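Local atomic coordinates of precorrin-6Y C5,15-methyltransferase (Corynebacterium diphtheriae, PDB entry 3HM2), a protein that probably transfers methyl groups from S-adenosyl-L-methionine to a corrin precursor in adenosylcobalamin biosynthesis, this chain being its C-terminal methyltransferase domain. Residues 38-46 / 68-78. Residues are numbered along the deposited sequence; the frame is centred on the assembly and turned at random.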
ATOM      1  N   SER A  38      -2.543  26.209   5.368  1.00 71.80           N
ATOM      2  CA  SER A  38      -2.996  24.997   6.039  1.00 73.01           C
ATOM      3  C   SER A  38      -2.080  24.636   7.203  1.00 68.60           C
ATOM      4  O   SER A  38      -2.533  24.476   8.336  1.00 61.65           O
ATOM      5  CB  SER A  38      -3.074  23.833   5.050  1.00 76.14           C
ATOM      6  OG  SER A  38      -4.199  23.961   4.197  1.00 87.35           O
ATOM      7  N   ILE A  39      -0.788  24.509   6.915  1.00 58.36           N
ATOM      8  CA  ILE A  39       0.182  24.083   7.917  1.00 56.74           C
ATOM      9  C   ILE A  39       0.504  25.216   8.888  1.00 42.93           C
ATOM     10  O   ILE A  39       0.867  24.974  10.039  1.00 60.52           O
ATOM     11  CB  ILE A  39       1.488  23.592   7.266  1.00 54.07           C
ATOM     12  CG1 ILE A  39       1.184  22.586   6.154  1.00 39.71           C
ATOM     13  CG2 ILE A  39       2.406  22.977   8.311  1.00 60.01           C
ATOM     14  CD1 ILE A  39       1.601  21.169   6.482  1.00 40.17           C
ATOM     15  N   ALA A  40       0.369  26.450   8.415  1.00 40.72           N
ATOM     16  CA  ALA A  40       0.817  27.613   9.171  1.00 41.19           C
ATOM     17  C   ALA A  40      -0.091  27.876  10.368  1.00 45.61           C
ATOM     18  O   ALA A  40       0.380  28.036  11.494  1.00 45.17           O
ATOM     19  CB  ALA A  40       0.881  28.838   8.270  1.00 43.52           C
ATOM     20  N   ILE A  41      -1.395  27.922  10.115  1.00 39.88           N
ATOM     21  CA  ILE A  41      -2.361  28.304  11.139  1.00 38.54           C
ATOM     22  C   ILE A  41      -2.533  27.197  12.174  1.00 42.25           C
ATOM     23  O   ILE A  41      -2.919  27.455  13.315  1.00 40.22           O
ATOM     24  CB  ILE A  41      -3.732  28.639  10.526  1.00 42.51           C
ATOM     25  CG1 ILE A  41      -3.671  29.972   9.778  1.00 41.98           C
ATOM     26  CG2 ILE A  41      -4.804  28.676  11.604  1.00 47.60           C
ATOM     27  CD1 ILE A  41      -3.838  29.841   8.280  1.00 43.26           C
ATOM     28  N   GLU A  42      -2.246  25.965  11.768  1.00 39.37           N
ATOM     29  CA  GLU A  42      -2.191  24.845  12.701  1.00 39.68           C
ATOM     30  C   GLU A  42      -0.871  24.830  13.466  1.00 39.46           C
ATOM     31  O   GLU A  42      -0.855  24.703  14.691  1.00 39.31           O
ATOM     32  CB  GLU A  42      -2.383  23.520  11.959  1.00 34.52           C
ATOM     33  CG  GLU A  42      -2.317  22.293  12.853  1.00 49.64           C
ATOM     34  CD  GLU A  42      -3.158  22.439  14.105  1.00 60.23           C
ATOM     35  OE1 GLU A  42      -4.333  22.848  13.990  1.00 65.21           O
ATOM     36  OE2 GLU A  42      -2.645  22.146  15.206  1.00 55.38           O
ATOM     37  N   TRP A  43       0.232  24.961  12.738  1.00 38.57           N
ATOM     38  CA  TRP A  43       1.527  25.174  13.349  1.00 34.25           C
ATOM     39  C   TRP A  43       1.357  26.233  14.432  1.00 39.80           C
ATOM     40  O   TRP A  43       1.816  26.060  15.549  1.00 34.44           O
ATOM     41  CB  TRP A  43       2.511  25.626  12.253  1.00 43.55           C
ATOM     42  CG  TRP A  43       3.820  26.300  12.712  1.00 57.75           C
ATOM     43  CD1 TRP A  43       3.964  27.573  13.220  1.00 57.28           C
ATOM     44  CD2 TRP A  43       5.157  25.751  12.647  1.00 65.45           C
ATOM     45  NE1 TRP A  43       5.291  27.832  13.497  1.00 59.02           N
ATOM     46  CE2 TRP A  43       6.040  26.733  13.157  1.00 68.17           C
ATOM     47  CE3 TRP A  43       5.686  24.524  12.223  1.00 51.00           C
ATOM     48  CZ2 TRP A  43       7.419  26.521  13.249  1.00 56.81           C
ATOM     49  CZ3 TRP A  43       7.055  24.320  12.321  1.00 47.96           C
ATOM     50  CH2 TRP A  43       7.901  25.310  12.827  1.00 53.57           C
ATOM     51  N   LEU A  44       0.668  27.322  14.112  1.00 41.90           N
ATOM     52  CA  LEU A  44       0.504  28.416  15.066  1.00 35.72           C
ATOM     53  C   LEU A  44      -0.480  28.028  16.139  1.00 39.87           C
ATOM     54  O   LEU A  44      -0.278  28.329  17.321  1.00 42.05           O
ATOM     55  CB  LEU A  44      -0.006  29.679  14.378  1.00 24.55           C
ATOM     56  CG  LEU A  44       0.884  30.586  13.534  1.00 33.80           C
ATOM     57  CD1 LEU A  44       0.170  31.897  13.400  1.00 30.90           C
ATOM     58  CD2 LEU A  44       2.314  30.803  14.093  1.00 36.09           C
ATOM     59  N   ARG A  45      -1.551  27.360  15.715  1.00 43.10           N
ATOM     60  CA  ARG A  45      -2.628  27.007  16.616  1.00 46.62           C
ATOM     61  C   ARG A  45      -2.404  25.643  17.248  1.00 52.59           C
ATOM     62  O   ARG A  45      -3.358  24.918  17.509  1.00 68.97           O
ATOM     63  CB  ARG A  45      -3.975  27.019  15.893  1.00 52.31           C
ATOM     64  CG  ARG A  45      -5.053  27.783  16.658  1.00 61.82           C
ATOM     65  CD  ARG A  45      -6.282  26.926  16.948  1.00 59.50           C
ATOM     66  NE  ARG A  45      -6.684  26.081  15.822  1.00 60.25           N
ATOM     67  CZ  ARG A  45      -6.664  24.748  15.828  1.00 68.25           C
ATOM     68  NH1 ARG A  45      -6.258  24.074  16.901  1.00 61.65           N
ATOM     69  NH2 ARG A  45      -7.061  24.078  14.754  1.00 68.76           N
ATOM     70  N   SER A  46      -1.142  25.301  17.490  1.00 43.85           N
ATOM     71  CA  SER A  46      -0.802  24.047  18.153  1.00 44.62           C
ATOM     72  C   SER A  46       0.327  24.245  19.160  1.00 47.17           C
ATOM     73  O   SER A  46       0.611  23.364  19.970  1.00 38.64           O
ATOM     74  CB  SER A  46      -0.409  22.987  17.124  1.00 40.39           C
ATOM     75  OG  SER A  46       0.945  23.133  16.732  1.00 53.89           O
ATOM     76  N   ASN A  68      -8.602  33.553   8.353  1.00 52.88           N
ATOM     77  CA  ASN A  68      -8.743  32.350   9.163  1.00 46.02           C
ATOM     78  C   ASN A  68      -7.787  32.340  10.351  1.00 45.71           C
ATOM     79  O   ASN A  68      -8.076  31.744  11.389  1.00 52.33           O
ATOM     80  CB  ASN A  68      -8.532  31.098   8.308  1.00 55.74           C
ATOM     81  CG  ASN A  68      -9.760  30.731   7.500  1.00 70.14           C
ATOM     82  OD1 ASN A  68     -10.839  31.291   7.698  1.00 64.61           O
ATOM     83  ND2 ASN A  68      -9.604  29.783   6.583  1.00 77.81           N
ATOM     84  N   ALA A  69      -6.647  33.004  10.191  1.00 34.49           N
ATOM     85  CA  ALA A  69      -5.706  33.186  11.290  1.00 36.66           C
ATOM     86  C   ALA A  69      -6.305  34.057  12.391  1.00 45.19           C
ATOM     87  O   ALA A  69      -6.166  33.759  13.576  1.00 56.18           O
ATOM     88  CB  ALA A  69      -4.407  33.792  10.782  1.00 25.75           C
ATOM     89  N   ILE A  70      -6.973  35.133  11.988  1.00 43.47           N
ATOM     90  CA  ILE A  70      -7.801  35.908  12.906  1.00 45.08           C
ATOM     91  C   ILE A  70      -8.826  35.023  13.606  1.00 39.60           C
ATOM     92  O   ILE A  70      -8.837  34.921  14.833  1.00 40.86           O
ATOM     93  CB  ILE A  70      -8.534  37.049  12.178  1.00 48.06           C
ATOM     94  CG1 ILE A  70      -7.538  38.117  11.719  1.00 49.09           C
ATOM     95  CG2 ILE A  70      -9.599  37.658  13.077  1.00 33.60           C
ATOM     96  CD1 ILE A  70      -8.158  39.207  10.873  1.00 38.03           C
ATOM     97  N   ASN A  71      -9.685  34.385  12.819  1.00 46.29           N
ATOM     98  CA  ASN A  71     -10.793  33.609  13.364  1.00 54.35           C
ATOM     99  C   ASN A  71     -10.314  32.444  14.222  1.00 52.66           C
ATOM    100  O   ASN A  71     -11.118  31.705  14.789  1.00 59.36           O
ATOM    101  CB  ASN A  71     -11.693  33.097  12.238  1.00 46.92           C
ATOM    102  CG  ASN A  71     -12.234  34.216  11.369  1.00 59.05           C
ATOM    103  OD1 ASN A  71     -11.933  35.389  11.589  1.00 58.81           O
ATOM    104  ND2 ASN A  71     -13.038  33.857  10.374  1.00 53.69           N
ATOM    105  N   LEU A  72      -8.997  32.286  14.314  1.00 44.83           N
ATOM    106  CA  LEU A  72      -8.404  31.320  15.231  1.00 42.33           C
ATOM    107  C   LEU A  72      -7.516  32.011  16.260  1.00 29.94           C
ATOM    108  O   LEU A  72      -6.652  31.382  16.871  1.00 35.81           O
ATOM    109  CB  LEU A  72      -7.597  30.274  14.459  1.00 40.15           C
ATOM    110  CG  LEU A  72      -8.403  29.196  13.732  1.00 29.16           C
ATOM    111  CD1 LEU A  72      -7.495  28.337  12.865  1.00 42.39           C
ATOM    112  CD2 LEU A  72      -9.171  28.337  14.727  1.00 47.81           C
ATOM    113  N   GLY A  73      -7.735  33.308  16.447  1.00 25.72           N
ATOM    114  CA  GLY A  73      -6.945  34.088  17.382  1.00 42.46           C
ATOM    115  C   GLY A  73      -5.456  33.962  17.127  1.00 42.76           C
ATOM    116  O   GLY A  73      -4.640  34.254  18.001  1.00 37.90           O
ATOM    117  N   VAL A  74      -5.100  33.524  15.923  1.00 41.93           N
ATOM    118  CA  VAL A  74      -3.703  33.461  15.513  1.00 49.01           C
ATOM    119  C   VAL A  74      -3.382  34.539  14.483  1.00 58.33           C
ATOM    120  O   VAL A  74      -2.552  34.337  13.596  1.00 57.16           O
ATOM    121  CB  VAL A  74      -3.349  32.082  14.925  1.00 44.31           C
ATOM    122  CG1 VAL A  74      -1.869  31.788  15.117  1.00 51.44           C
ATOM    123  CG2 VAL A  74      -4.203  30.999  15.567  1.00 46.29           C
ATOM    124  N   SER A  75      -4.045  35.684  14.605  1.00 63.93           N
ATOM    125  CA  SER A  75      -3.802  36.822  13.697  1.00 60.05           C
ATOM    126  C   SER A  75      -2.458  37.559  13.930  1.00 56.66           C
ATOM    127  O   SER A  75      -1.895  38.173  13.018  1.00 52.27           O
ATOM    128  CB  SER A  75      -4.976  37.813  13.805  1.00 51.55           C
ATOM    129  OG  SER A  75      -5.570  37.790  15.104  1.00 39.78           O
ATOM    130  N   ASP A  76      -1.954  37.478  15.157  1.00 56.72           N
ATOM    131  CA  ASP A  76      -0.836  38.305  15.595  1.00 60.53           C
ATOM    132  C   ASP A  76       0.517  37.587  15.612  1.00 55.65           C
ATOM    133  O   ASP A  76       1.469  38.053  16.257  1.00 44.44           O
ATOM    134  CB  ASP A  76      -1.139  38.924  16.972  1.00 68.40           C
ATOM    135  CG  ASP A  76      -1.528  37.884  18.028  1.00 71.85           C
ATOM    136  OD1 ASP A  76      -1.930  38.290  19.141  1.00 67.25           O
ATOM    137  OD2 ASP A  76      -1.428  36.668  17.754  1.00 68.06           O
ATOM    138  N   ARG A  77       0.605  36.467  14.899  1.00 43.52           N
ATOM    139  CA  ARG A  77       1.847  35.708  14.834  1.00 37.87           C
ATOM    140  C   ARG A  77       2.027  35.144  13.434  1.00 42.07           C
ATOM    141  O   ARG A  77       2.878  34.292  13.188  1.00 46.14           O
ATOM    142  CB  ARG A  77       1.845  34.583  15.876  1.00 43.38           C
ATOM    143  CG  ARG A  77       0.974  34.885  17.093  1.00 50.23           C
ATOM    144  CD  ARG A  77       1.301  33.979  18.245  1.00 49.24           C
ATOM    145  NE  ARG A  77       1.809  32.674  17.812  1.00 45.49           N
ATOM    146  CZ  ARG A  77       1.140  31.535  17.917  1.00 39.27           C
ATOM    147  NH1 ARG A  77       1.697  30.425  17.522  1.00 26.61           N
ATOM    148  NH2 ARG A  77      -0.090  31.510  18.428  1.00 50.84           N
ATOM    149  N   ILE A  78       1.215  35.618  12.502  1.00 46.52           N
ATOM    150  CA  ILE A  78       1.354  35.193  11.124  1.00 38.03           C
ATOM    151  C   ILE A  78       1.566  36.424  10.261  1.00 32.75           C
ATOM    152  O   ILE A  78       0.892  37.432  10.444  1.00 32.27           O
ATOM    153  CB  ILE A  78       0.104  34.421  10.643  1.00 35.87           C
ATOM    154  CG1 ILE A  78       0.438  33.555   9.428  1.00 29.20           C
ATOM    155  CG2 ILE A  78      -0.992  35.380  10.304  1.00 40.88           C
ATOM    156  CD1 ILE A  78      -0.528  32.484   9.150  1.00 28.16           C
TER
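The side chains of Leu44 and Arg77 run antiparallel alongside each other where helix 38-44 ends beside the loop leading into strand 78-81. The Arg77 guanidinium meets the carbonyl of Leu44 edge-on: NH1 donates to Leu44 O over 2.9 Å with an N-H...O angle of 156°, and NH2 adds a weak bond to the same oxygen. That oxygen belongs to the last turn of the helix, where carbonyls lack the amide of a following turn, and a long, forked cation suits it well. NH1 also bonds to Thr50 OG1, which helps fix the rotation of the group.

Deeper in, chi1 of -77° sets Leu44 CG anti to the carbonyl carbon, directing the branches toward Ile78. Leu44 also packs on Val74, though too tightly in the model for exact spacings to be trusted. Ile41 CG1 touches both Ala69 CB (4.0 Å) and Ile78 CD1 (4.1 Å), the small alanine letting the two helices come close. Ala40 CB also touches Ile78 CD1, and both residues meet Cys54 of strand 50-55. At the outer edge, the bent chain of Arg45 crosses Val74 at about a right angle, and its buried NE lies against Leu72 CD2 without a polar partner.

Gly73, with positive phi, closes helix 59-70 as the C' residue of a Schellman motif, after which Val74 turns back toward Leu44. The contact thus joins the C-terminal end of helix 38-44 to the end of helix 59-70 and the loop into strand 78-81 in a Rossmann-like methyltransferase fold: Ala40, Ile41, Leu44 and Ala69 are buried, while a cation at the margin satisfies a helix-end carbonyl and probably complements the helix dipole.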